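Local coordinates for uncharacterized protein (PDB 5EUR), which is of unknown function but may be related to glutathione S-transferases, a small, mostly helical protein from Shigella flexneri, at residues N49-G61 against W74-R88. Residues are numbered along the deposited sequence; the frame is centred on the assembly and turned at random.
Sequences NSNRILNDIHAAG and WAQSNAQERQEAERR
Trp74 and Asn55 interlock at the centre of this contact. The indole of Trp74 lies among Asn51, Leu54, Asn55 and His58, while the Asn55 amide is a knob in a hole formed by Trp74, Glu81, Arg82 and Ala85. A fairly straight hydrogen bond, 2.7 Å from Trp74 NE1 to Asn55 OD1, joins them; the acceptor lies in the indole plane, but NE1 approaches from above the carbonyl plane, off the lone pairs. Amide and ring planes are 68° apart. Leu54 CB rests over one indole face as a CH-pi contact, 3.9 Å from the five-membered ring centroid, and Arg82 CD lies against the opposite face, so the ring is sandwiched. The other half of the Asn55 amide is satisfied by solvent: ND2 donates to two waters, one bound by Ser77 OG and Asn78 O, the other by Glu81 OE1.

A chi1 of -173° swings the imidazole of His58 past the six-membered ring of Trp74, with Trp74 CH2 over one imidazole face. His58 NE2 donates to Glu86 OE1 at 2.6 Å, almost in the imidazole plane; Lys90 pairs with the other carboxylate oxygen. Further along, Ala59 CB sits centrally over the Arg88 guanidinium, 3.4 Å from Arg88 CZ. At the edge of that group, Arg88 NH1 forms a long salt bridge of 3.3 Å to Asp56 OD1, while Asp56 OD2 accepts from Leu8 N.

Behind the first shell, Arg82 NE and NH2 both grip Ser77 O, tying the turn after helix 68-75 to the next helix, which Asn78 caps at its N-terminus. Small residues let the backbones come near, Ala59 CA lying 3.6 Å from Ala85 O, and the axes of 49-59 and 79-88 approach to 8.0 Å at -25°, nearly parallel. Helix 47-59 thus packs knobs-into-holes, through Asn55 and Trp74, against the helix-turn-helix 68-75/79-99 within the DUF6971 domain.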
ATOM      1  N   ASN A  49       7.964   4.207 -16.911  1.00 17.07           N
ATOM      2  CA  ASN A  49       7.789   3.492 -15.652  1.00 18.61           C
ATOM      3  C   ASN A  49       6.408   2.860 -15.577  1.00 17.53           C
ATOM      4  O   ASN A  49       6.269   1.692 -15.173  1.00 19.16           O
ATOM      5  CB  ASN A  49       8.009   4.440 -14.464  1.00 17.76           C
ATOM      6  CG  ASN A  49       8.202   3.699 -13.153  1.00 21.15           C
ATOM      7  OD1 ASN A  49       8.274   2.470 -13.121  1.00 26.25           O
ATOM      8  ND2 ASN A  49       8.292   4.450 -12.053  1.00 24.08           N
ATOM      9  N   SER A  50       5.369   3.615 -15.947  1.00 14.27           N
ATOM     10  CA  SER A  50       4.029   3.035 -15.867  1.00 16.20           C
ATOM     11  C   SER A  50       3.876   1.884 -16.856  1.00 17.44           C
ATOM     12  O   SER A  50       3.183   0.902 -16.566  1.00 14.71           O
ATOM     13  CB  SER A  50       2.944   4.103 -16.067  1.00 16.57           C
ATOM     14  OG  SER A  50       3.036   4.803 -17.300  1.00 16.58           O
ATOM     15  N   ASN A  51       4.546   1.966 -18.007  1.00 16.38           N
ATOM     16  CA  ASN A  51       4.515   0.839 -18.932  1.00 17.75           C
ATOM     17  C   ASN A  51       5.142  -0.396 -18.313  1.00 18.84           C
ATOM     18  O   ASN A  51       4.609  -1.500 -18.472  1.00 18.53           O
ATOM     19  CB  ASN A  51       5.226   1.189 -20.239  1.00 20.61           C
ATOM     20  CG  ASN A  51       4.397   2.075 -21.135  1.00 21.40           C
ATOM     21  OD1 ASN A  51       3.183   2.191 -20.978  1.00 23.30           O
ATOM     22  ND2 ASN A  51       5.059   2.717 -22.094  1.00 27.64           N
ATOM     23  N   ARG A  52       6.280  -0.235 -17.611  1.00 16.27           N
ATOM     24  CA  ARG A  52       6.887  -1.373 -16.918  1.00 18.08           C
ATOM     25  C   ARG A  52       5.921  -1.995 -15.912  1.00 16.05           C
ATOM     26  O   ARG A  52       5.723  -3.224 -15.877  1.00 17.31           O
ATOM     27  CB  ARG A  52       8.170  -0.939 -16.199  1.00 19.70           C
ATOM     28  CG  ARG A  52       9.403  -0.778 -17.078  1.00 28.37           C
ATOM     29  CD  ARG A  52      10.611  -0.315 -16.231  1.00 30.04           C
ATOM     30  NE  ARG A  52      10.838  -1.186 -15.074  1.00 40.27           N
ATOM     31  CZ  ARG A  52      11.678  -2.219 -15.050  1.00 39.69           C
ATOM     32  NH1 ARG A  52      12.399  -2.522 -16.118  1.00 35.21           N
ATOM     33  NH2 ARG A  52      11.805  -2.949 -13.947  1.00 34.71           N
ATOM     34  N   ILE A  53       5.339  -1.155 -15.051  1.00 16.08           N
ATOM     35  CA  ILE A  53       4.392  -1.658 -14.059  1.00 14.46           C
ATOM     36  C   ILE A  53       3.291  -2.465 -14.733  1.00 12.91           C
ATOM     37  O   ILE A  53       2.969  -3.584 -14.317  1.00 14.62           O
ATOM     38  CB  ILE A  53       3.800  -0.492 -13.252  1.00 13.64           C
ATOM     39  CG1 ILE A  53       4.882   0.152 -12.379  1.00 15.01           C
ATOM     40  CG2 ILE A  53       2.659  -0.984 -12.391  1.00 13.42           C
ATOM     41  CD1 ILE A  53       4.478   1.547 -11.879  1.00 14.25           C
ATOM     42  N   LEU A  54       2.691  -1.901 -15.785  1.00 14.30           N
ATOM     43  CA  LEU A  54       1.534  -2.554 -16.398  1.00 14.88           C
ATOM     44  C   LEU A  54       1.934  -3.811 -17.160  1.00 16.61           C
ATOM     45  O   LEU A  54       1.135  -4.745 -17.258  1.00 15.68           O
ATOM     46  CB  LEU A  54       0.776  -1.564 -17.282  1.00 13.51           C
ATOM     47  CG  LEU A  54      -0.002  -0.537 -16.434  1.00 12.21           C
ATOM     48  CD1 LEU A  54      -0.621   0.552 -17.292  1.00 16.00           C
ATOM     49  CD2 LEU A  54      -1.092  -1.243 -15.615  1.00 12.94           C
ATOM     50  N   ASN A  55       3.151  -3.867 -17.693  1.00 13.99           N
ATOM     51  CA  ASN A  55       3.605  -5.132 -18.258  1.00 16.03           C
ATOM     52  C   ASN A  55       3.691  -6.207 -17.178  1.00 16.32           C
ATOM     53  O   ASN A  55       3.318  -7.358 -17.416  1.00 16.86           O
ATOM     54  CB  ASN A  55       4.941  -4.952 -18.978  1.00 16.52           C
ATOM     55  CG  ASN A  55       4.774  -4.413 -20.396  1.00 19.85           C
ATOM     56  OD1 ASN A  55       3.797  -4.725 -21.090  1.00 21.66           O
ATOM     57  ND2 ASN A  55       5.743  -3.632 -20.844  1.00 27.81           N
ATOM     58  N   ASP A  56       4.142  -5.853 -15.970  1.00 14.44           N
ATOM     59  CA  ASP A  56       4.167  -6.858 -14.904  1.00 17.77           C
ATOM     60  C   ASP A  56       2.763  -7.232 -14.429  1.00 15.56           C
ATOM     61  O   ASP A  56       2.508  -8.396 -14.060  1.00 16.72           O
ATOM     62  CB  ASP A  56       5.022  -6.346 -13.747  1.00 17.78           C
ATOM     63  CG  ASP A  56       6.488  -6.286 -14.115  1.00 23.57           C
ATOM     64  OD1 ASP A  56       6.888  -6.942 -15.118  1.00 23.24           O
ATOM     65  OD2 ASP A  56       7.231  -5.575 -13.423  1.00 20.36           O
ATOM     66  N   ILE A  57       1.844  -6.260 -14.421  1.00 15.79           N
ATOM     67  CA  ILE A  57       0.451  -6.546 -14.091  1.00 15.22           C
ATOM     68  C   ILE A  57      -0.134  -7.532 -15.099  1.00 14.64           C
ATOM     69  O   ILE A  57      -0.748  -8.537 -14.726  1.00 15.59           O
ATOM     70  CB  ILE A  57      -0.355  -5.234 -14.039  1.00 14.67           C
ATOM     71  CG1 ILE A  57       0.136  -4.350 -12.886  1.00 17.00           C
ATOM     72  CG2 ILE A  57      -1.850  -5.503 -13.949  1.00 15.89           C
ATOM     73  CD1 ILE A  57       0.135  -5.050 -11.528  1.00 18.02           C
ATOM     74  N   HIS A  58       0.077  -7.266 -16.390  1.00 14.82           N
ATOM     75  CA  HIS A  58      -0.413  -8.141 -17.451  1.00 16.27           C
ATOM     76  C   HIS A  58       0.208  -9.526 -17.345  1.00 16.41           C
ATOM     77  O   HIS A  58      -0.494 -10.543 -17.442  1.00 16.01           O
ATOM     78  CB  HIS A  58      -0.085  -7.505 -18.804  1.00 14.12           C
ATOM     79  CG  HIS A  58      -0.680  -8.213 -19.985  1.00 16.68           C
ATOM     80  ND1 HIS A  58      -2.025  -8.164 -20.286  1.00 16.20           N
ATOM     81  CD2 HIS A  58      -0.096  -8.941 -20.967  1.00 17.29           C
ATOM     82  CE1 HIS A  58      -2.247  -8.847 -21.401  1.00 17.37           C
ATOM     83  NE2 HIS A  58      -1.097  -9.339 -21.824  1.00 17.10           N
ATOM     84  N   ALA A  59       1.519  -9.578 -17.118  1.00 14.59           N
ATOM     85  CA  ALA A  59       2.229 -10.852 -17.029  1.00 17.42           C
ATOM     86  C   ALA A  59       1.721 -11.712 -15.882  1.00 18.08           C
ATOM     87  O   ALA A  59       1.795 -12.948 -15.954  1.00 19.02           O
ATOM     88  CB  ALA A  59       3.725 -10.604 -16.864  1.00 19.78           C
ATOM     89  N   ALA A  60       1.235 -11.087 -14.805  1.00 15.65           N
ATOM     90  CA  ALA A  60       0.739 -11.841 -13.665  1.00 18.45           C
ATOM     91  C   ALA A  60      -0.675 -12.377 -13.858  1.00 19.03           C
ATOM     92  O   ALA A  60      -1.180 -13.078 -12.975  1.00 22.63           O
ATOM     93  CB  ALA A  60       0.797 -10.966 -12.408  1.00 19.33           C
ATOM     94  N   GLY A  61      -1.334 -12.061 -14.965  1.00 17.00           N
ATOM     95  CA  GLY A  61      -2.703 -12.486 -15.156  1.00 19.76           C
ATOM     96  C   GLY A  61      -3.748 -11.500 -14.694  1.00 19.78           C
ATOM     97  O   GLY A  61      -4.940 -11.837 -14.694  1.00 19.51           O
ATOM     98  N   TRP A  74      -0.127   2.284 -22.218  1.00 19.25           N
ATOM     99  CA  TRP A  74       0.498   0.965 -22.265  1.00 17.59           C
ATOM    100  C   TRP A  74       0.035   0.178 -23.488  1.00 20.42           C
ATOM    101  O   TRP A  74       0.840  -0.492 -24.142  1.00 23.34           O
ATOM    102  CB  TRP A  74       0.183   0.201 -20.971  1.00 17.24           C
ATOM    103  CG  TRP A  74       0.473  -1.269 -21.005  1.00 17.25           C
ATOM    104  CD1 TRP A  74       1.693  -1.888 -20.876  1.00 18.04           C
ATOM    105  CD2 TRP A  74      -0.488  -2.313 -21.190  1.00 17.43           C
ATOM    106  NE1 TRP A  74       1.533  -3.255 -20.945  1.00 18.02           N
ATOM    107  CE2 TRP A  74       0.207  -3.537 -21.151  1.00 16.99           C
ATOM    108  CE3 TRP A  74      -1.877  -2.325 -21.377  1.00 15.86           C
ATOM    109  CZ2 TRP A  74      -0.445  -4.776 -21.304  1.00 16.32           C
ATOM    110  CZ3 TRP A  74      -2.522  -3.555 -21.529  1.00 17.16           C
ATOM    111  CH2 TRP A  74      -1.801  -4.760 -21.480  1.00 17.59           C
ATOM    112  N   ALA A  75      -1.252   0.270 -23.812  1.00 20.93           N
ATOM    113  CA  ALA A  75      -1.829  -0.497 -24.914  1.00 23.51           C
ATOM    114  C   ALA A  75      -1.300  -0.037 -26.259  1.00 28.96           C
ATOM    115  O   ALA A  75      -1.292  -0.819 -27.221  1.00 30.42           O
ATOM    116  CB  ALA A  75      -3.353  -0.393 -24.892  1.00 25.10           C
ATOM    117  N   GLN A  76      -0.888   1.225 -26.370  1.00 25.06           N
ATOM    118  CA  GLN A  76      -0.291   1.678 -27.622  1.00 29.33           C
ATOM    119  C   GLN A  76       1.214   1.921 -27.512  1.00 28.72           C
ATOM    120  O   GLN A  76       1.782   2.698 -28.289  1.00 30.59           O
ATOM    121  CB  GLN A  76      -1.040   2.906 -28.127  1.00 29.97           C
ATOM    122  CG  GLN A  76      -2.504   2.557 -28.407  1.00 36.55           C
ATOM    123  CD  GLN A  76      -3.462   3.723 -28.297  1.00 40.63           C
ATOM    124  OE1 GLN A  76      -3.808   4.349 -29.297  1.00 41.00           O
ATOM    125  NE2 GLN A  76      -3.902   4.021 -27.077  1.00 34.49           N
ATOM    126  N   SER A  77       1.874   1.204 -26.589  1.00 27.41           N
ATOM    127  CA  SER A  77       3.290   1.281 -26.254  1.00 32.51           C
ATOM    128  C   SER A  77       4.069   0.147 -26.927  1.00 33.84           C
ATOM    129  O   SER A  77       3.526  -0.603 -27.746  1.00 37.95           O
ATOM    130  CB  SER A  77       3.485   1.237 -24.736  1.00 32.80           C
ATOM    131  OG  SER A  77       3.308  -0.086 -24.225  1.00 31.46           O
ATOM    132  N   ASN A  78       5.361   0.029 -26.585  1.00 36.47           N
ATOM    133  CA  ASN A  78       6.292  -0.898 -27.233  1.00 37.78           C
ATOM    134  C   ASN A  78       5.706  -2.298 -27.374  1.00 34.26           C
ATOM    135  O   ASN A  78       5.477  -3.010 -26.384  1.00 35.12           O
ATOM    136  CB  ASN A  78       7.616  -0.969 -26.458  1.00 37.30           C
ATOM    137  CG  ASN A  78       8.568  -2.043 -26.996  1.00 42.40           C
ATOM    138  OD1 ASN A  78       8.529  -2.389 -28.173  1.00 45.68           O
ATOM    139  ND2 ASN A  78       9.437  -2.554 -26.130  1.00 42.44           N
ATOM    140  N   ALA A  79       5.495  -2.696 -28.631  1.00 37.28           N
ATOM    141  CA  ALA A  79       4.822  -3.958 -28.907  1.00 35.06           C
ATOM    142  C   ALA A  79       5.644  -5.149 -28.433  1.00 31.53           C
ATOM    143  O   ALA A  79       5.083  -6.133 -27.948  1.00 27.57           O
ATOM    144  CB  ALA A  79       4.507  -4.076 -30.399  1.00 33.35           C
ATOM    145  N   GLN A  80       6.973  -5.096 -28.574  1.00 33.33           N
ATOM    146  CA  GLN A  80       7.772  -6.261 -28.200  1.00 33.40           C
ATOM    147  C   GLN A  80       7.808  -6.467 -26.688  1.00 29.05           C
ATOM    148  O   GLN A  80       7.736  -7.608 -26.211  1.00 27.98           O
ATOM    149  CB  GLN A  80       9.193  -6.157 -28.748  1.00 38.91           C
ATOM    150  CG  GLN A  80       9.935  -7.482 -28.640  1.00 40.59           C
ATOM    151  CD  GLN A  80       9.068  -8.672 -29.050  1.00 39.86           C
ATOM    152  OE1 GLN A  80       8.553  -8.724 -30.171  1.00 40.66           O
ATOM    153  NE2 GLN A  80       8.873  -9.616 -28.127  1.00 34.63           N
ATOM    154  N   GLU A  81       7.946  -5.388 -25.913  1.00 31.41           N
ATOM    155  CA  GLU A  81       7.897  -5.566 -24.467  1.00 31.05           C
ATOM    156  C   GLU A  81       6.515  -6.029 -24.030  1.00 21.62           C
ATOM    157  O   GLU A  81       6.398  -6.905 -23.154  1.00 23.28           O
ATOM    158  CB  GLU A  81       8.293  -4.282 -23.740  1.00 36.62           C
ATOM    159  CG  GLU A  81       9.704  -4.323 -23.163  1.00 38.20           C
ATOM    160  CD  GLU A  81       9.881  -5.421 -22.123  1.00 44.26           C
ATOM    161  OE1 GLU A  81       8.878  -5.837 -21.505  1.00 46.28           O
ATOM    162  OE2 GLU A  81      11.026  -5.879 -21.930  1.00 53.72           O
ATOM    163  N   ARG A  82       5.459  -5.476 -24.648  1.00 24.44           N
ATOM    164  CA  ARG A  82       4.117  -5.973 -24.357  1.00 23.02           C
ATOM    165  C   ARG A  82       4.001  -7.449 -24.701  1.00 24.41           C
ATOM    166  O   ARG A  82       3.325  -8.206 -24.001  1.00 18.46           O
ATOM    167  CB  ARG A  82       3.048  -5.186 -25.116  1.00 26.71           C
ATOM    168  CG  ARG A  82       2.584  -3.899 -24.465  1.00 30.18           C
ATOM    169  CD  ARG A  82       1.329  -3.363 -25.145  1.00 29.75           C
ATOM    170  NE  ARG A  82       1.607  -2.716 -26.429  1.00 31.32           N
ATOM    171  CZ  ARG A  82       1.194  -3.171 -27.608  1.00 36.54           C
ATOM    172  NH1 ARG A  82       0.470  -4.279 -27.679  1.00 39.78           N
ATOM    173  NH2 ARG A  82       1.497  -2.512 -28.718  1.00 38.91           N
ATOM    174  N   GLN A  83       4.651  -7.878 -25.784  1.00 23.10           N
ATOM    175  CA  GLN A  83       4.555  -9.279 -26.185  1.00 20.37           C
ATOM    176  C   GLN A  83       5.298 -10.190 -25.218  1.00 19.44           C
ATOM    177  O   GLN A  83       4.848 -11.307 -24.946  1.00 22.70           O
ATOM    178  CB  GLN A  83       5.080  -9.451 -27.612  1.00 22.12           C
ATOM    179  CG  GLN A  83       5.101 -10.895 -28.097  1.00 23.65           C
ATOM    180  CD  GLN A  83       3.741 -11.569 -28.060  1.00 18.40           C
ATOM    181  OE1 GLN A  83       2.698 -10.914 -28.087  1.00 23.05           O
ATOM    182  NE2 GLN A  83       3.748 -12.899 -28.005  1.00 21.01           N
ATOM    183  N   GLU A  84       6.431  -9.738 -24.683  1.00 19.60           N
ATOM    184  CA  GLU A  84       7.105 -10.519 -23.649  1.00 23.15           C
ATOM    185  C   GLU A  84       6.208 -10.667 -22.427  1.00 20.11           C
ATOM    186  O   GLU A  84       6.124 -11.749 -21.827  1.00 22.33           O
ATOM    187  CB  GLU A  84       8.438  -9.867 -23.280  1.00 27.67           C
ATOM    188  CG  GLU A  84       9.490  -9.962 -24.386  1.00 30.74           C
ATOM    189  CD  GLU A  84       9.764 -11.391 -24.813  1.00 33.32           C
ATOM    190  OE1 GLU A  84       9.945 -12.258 -23.928  1.00 37.64           O
ATOM    191  OE2 GLU A  84       9.781 -11.653 -26.037  1.00 36.95           O
ATOM    192  N   ALA A  85       5.498  -9.589 -22.074  1.00 17.79           N
ATOM    193  CA  ALA A  85       4.512  -9.687 -21.001  1.00 17.19           C
ATOM    194  C   ALA A  85       3.415 -10.690 -21.343  1.00 19.19           C
ATOM    195  O   ALA A  85       2.968 -11.449 -20.479  1.00 19.71           O
ATOM    196  CB  ALA A  85       3.909  -8.312 -20.716  1.00 19.18           C
ATOM    197  N   GLU A  86       2.960 -10.700 -22.596  1.00 16.34           N
ATOM    198  CA  GLU A  86       1.914 -11.634 -23.005  1.00 19.45           C
ATOM    199  C   GLU A  86       2.391 -13.084 -22.916  1.00 21.64           C
ATOM    200  O   GLU A  86       1.639 -13.964 -22.489  1.00 21.15           O
ATOM    201  CB  GLU A  86       1.441 -11.301 -24.423  1.00 18.59           C
ATOM    202  CG  GLU A  86       0.411 -12.277 -24.981  1.00 20.68           C
ATOM    203  CD  GLU A  86      -0.970 -12.179 -24.333  1.00 26.37           C
ATOM    204  OE1 GLU A  86      -1.278 -11.149 -23.695  1.00 23.92           O
ATOM    205  OE2 GLU A  86      -1.762 -13.143 -24.468  1.00 25.36           O
ATOM    206  N   ARG A  87       3.640 -13.353 -23.301  1.00 20.84           N
ATOM    207  CA  ARG A  87       4.184 -14.701 -23.149  1.00 20.59           C
ATOM    208  C   ARG A  87       4.164 -15.137 -21.693  1.00 25.50           C
ATOM    209  O   ARG A  87       3.752 -16.263 -21.369  1.00 24.12           O
ATOM    210  CB  ARG A  87       5.612 -14.749 -23.689  1.00 24.14           C
ATOM    211  CG  ARG A  87       5.680 -14.811 -25.195  1.00 25.10           C
ATOM    212  CD  ARG A  87       7.103 -14.661 -25.694  1.00 32.50           C
ATOM    213  NE  ARG A  87       7.964 -15.774 -25.299  1.00 33.79           N
ATOM    214  CZ  ARG A  87       8.163 -16.869 -26.031  1.00 36.02           C
ATOM    215  NH1 ARG A  87       7.553 -17.011 -27.197  1.00 35.62           N
ATOM    216  NH2 ARG A  87       8.973 -17.824 -25.596  1.00 36.25           N
ATOM    217  N   ARG A  88       4.602 -14.243 -20.795  1.00 23.74           N
ATOM    218  CA  ARG A  88       4.571 -14.557 -19.367  1.00 23.41           C
ATOM    219  C   ARG A  88       3.138 -14.790 -18.884  1.00 22.25           C
ATOM    220  O   ARG A  88       2.885 -15.704 -18.090  1.00 22.58           O
ATOM    221  CB  ARG A  88       5.253 -13.417 -18.600  1.00 22.87           C
ATOM    222  CG  ARG A  88       6.745 -13.271 -18.962  1.00 27.22           C
ATOM    223  CD  ARG A  88       7.451 -12.083 -18.292  1.00 28.67           C
ATOM    224  NE  ARG A  88       7.192 -11.926 -16.868  1.00 34.53           N
ATOM    225  CZ  ARG A  88       7.043 -10.750 -16.264  1.00 32.41           C
ATOM    226  NH1 ARG A  88       7.117  -9.620 -16.961  1.00 31.06           N
ATOM    227  NH2 ARG A  88       6.816 -10.704 -14.959  1.00 33.45           N
TER
HETATM  228  O   HOH W   1       5.622  -1.984 -23.641  1.00 31.80           O
HETATM  229  O   HOH W   2       8.308  -4.061 -19.271  1.00 35.50           O